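Local structure of cysteine synthase 3 (6KR5) at residues Glu178-Asn181 against Gly182-Ile186. The protein probably catalyses the pyridoxal-phosphate-dependent synthesis of L-cysteine from O-acetylserine and sulfide in Entamoeba histolytica. Residues are numbered along the deposited sequence; the frame is centred on the assembly and turned at random.
Sequences EDTN and GEVDI
Thr180 bonds to Glu183 and Val184 through its two oxygens, O and OG1. Its carbonyl O accepts the backbone N of Glu183 at 2.9 Å, an N-H...O angle of 153°, with the donor standing well above the carbonyl plane. One residue on, Val184 N reaches Thr180 OG1 in a longer and more bent bond of 3.3 Å. The hydroxyl can meet it because chi1 of 67° sets OG1 between the backbone N and carbonyl carbon of its own residue; from there it also hydrogen-bonds Ile176 O, one turn back in helix 169-179. The buried hydroxyl thus links Ile176 O in the last turns of the helix with Val184 N beyond the turn. Asn181 and Gly182 form the middle of that turn, both with positive phi, as type I' requires. Glu183 CG, set beside its own backbone N, lies 3.1 Å from Thr180 O, while Val184 CB packs 3.7 Å from Thr180 OG1 and its side chain also touches Val303 of strand 301-306. Asn181 closes the helix in a Schellman motif, and the type I' turn from Thr180 to Glu183 redirects the chain toward strand 186-190, which runs parallel between strands 301-306 and 212-218 in the larger sheet of this fold type II pyridoxal-phosphate enzyme.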
loop_
_atom_site.group_PDB
_atom_site.type_symbol
_atom_site.label_atom_id
_atom_site.label_comp_id
_atom_site.label_asym_id
_atom_site.label_seq_id
_atom_site.Cartn_x
_atom_site.Cartn_y
_atom_site.Cartn_z
ATOM N N GLU B 178 -11.028 20.111 -3.038
ATOM C CA GLU B 178 -11.949 19.917 -1.923
ATOM C C GLU B 178 -11.206 19.814 -0.593
ATOM O O GLU B 178 -11.600 20.436 0.400
ATOM C CB GLU B 178 -12.796 18.665 -2.159
ATOM C CG GLU B 178 -13.829 18.785 -3.272
ATOM C CD GLU B 178 -15.017 19.644 -2.883
ATOM O OE1 GLU B 178 -15.376 19.661 -1.688
ATOM O OE2 GLU B 178 -15.601 20.292 -3.778
ATOM N N ASP B 179 -10.132 19.020 -0.547
ATOM C CA ASP B 179 -9.438 18.806 0.720
ATOM C C ASP B 179 -8.837 20.103 1.262
ATOM O O ASP B 179 -8.814 20.315 2.482
ATOM C CB ASP B 179 -8.357 17.730 0.563
ATOM C CG ASP B 179 -8.937 16.336 0.382
ATOM O OD1 ASP B 179 -10.155 16.153 0.582
ATOM O OD2 ASP B 179 -8.165 15.415 0.051
ATOM N N THR B 180 -8.337 20.983 0.382
ATOM C CA THR B 180 -7.763 22.248 0.839
ATOM C C THR B 180 -8.783 23.373 0.901
ATOM O O THR B 180 -8.400 24.501 1.210
ATOM C CB THR B 180 -6.582 22.702 -0.042
ATOM O OG1 THR B 180 -7.047 23.038 -1.358
ATOM C CG2 THR B 180 -5.494 21.624 -0.127
ATOM N N ASN B 181 -10.057 23.090 0.656
ATOM C CA ASN B 181 -11.106 24.147 0.652
ATOM C C ASN B 181 -10.679 25.294 -0.268
ATOM O O ASN B 181 -10.876 26.440 0.099
ATOM C CB ASN B 181 -11.474 24.641 2.051
ATOM C CG ASN B 181 -11.746 23.506 3.001
ATOM O OD1 ASN B 181 -11.181 23.454 4.081
ATOM N ND2 ASN B 181 -12.629 22.611 2.618
ATOM N N GLY B 182 -10.095 24.971 -1.412
ATOM C CA GLY B 182 -9.680 25.992 -2.351
ATOM C C GLY B 182 -8.438 26.769 -1.974
ATOM O O GLY B 182 -8.108 27.732 -2.674
ATOM N N GLU B 183 -7.724 26.371 -0.911
ATOM C CA GLU B 183 -6.566 27.124 -0.438
ATOM C C GLU B 183 -5.276 26.795 -1.185
ATOM O O GLU B 183 -4.299 27.537 -1.030
ATOM C CB GLU B 183 -6.342 26.882 1.061
ATOM C CG GLU B 183 -7.490 27.333 1.970
ATOM C CD GLU B 183 -7.683 28.834 1.970
ATOM O OE1 GLU B 183 -6.683 29.560 1.771
ATOM O OE2 GLU B 183 -8.831 29.290 2.170
ATOM N N VAL B 184 -5.249 25.714 -1.977
ATOM C CA VAL B 184 -4.022 25.288 -2.653
ATOM C C VAL B 184 -3.437 26.446 -3.447
ATOM O O VAL B 184 -4.135 27.111 -4.218
ATOM C CB VAL B 184 -4.298 24.055 -3.547
ATOM C CG1 VAL B 184 -5.444 24.307 -4.526
ATOM C CG2 VAL B 184 -3.030 23.620 -4.293
ATOM N N ASP B 185 -2.142 26.686 -3.262
ATOM C CA ASP B 185 -1.442 27.773 -3.936
ATOM C C ASP B 185 -0.420 27.293 -4.949
ATOM O O ASP B 185 -0.220 27.947 -5.970
ATOM C CB ASP B 185 -0.720 28.662 -2.920
ATOM C CG ASP B 185 -1.667 29.522 -2.110
ATOM O OD1 ASP B 185 -2.497 30.232 -2.722
ATOM O OD2 ASP B 185 -1.573 29.494 -0.863
ATOM N N ILE B 186 0.266 26.195 -4.653
ATOM C CA ILE B 186 1.323 25.660 -5.506
ATOM C C ILE B 186 1.105 24.159 -5.569
ATOM O O ILE B 186 0.775 23.547 -4.551
ATOM C CB ILE B 186 2.728 25.993 -4.951
ATOM C CG1 ILE B 186 2.859 27.497 -4.671
ATOM C CG2 ILE B 186 3.818 25.525 -5.913
ATOM C CD1 ILE B 186 4.170 27.895 -4.063
#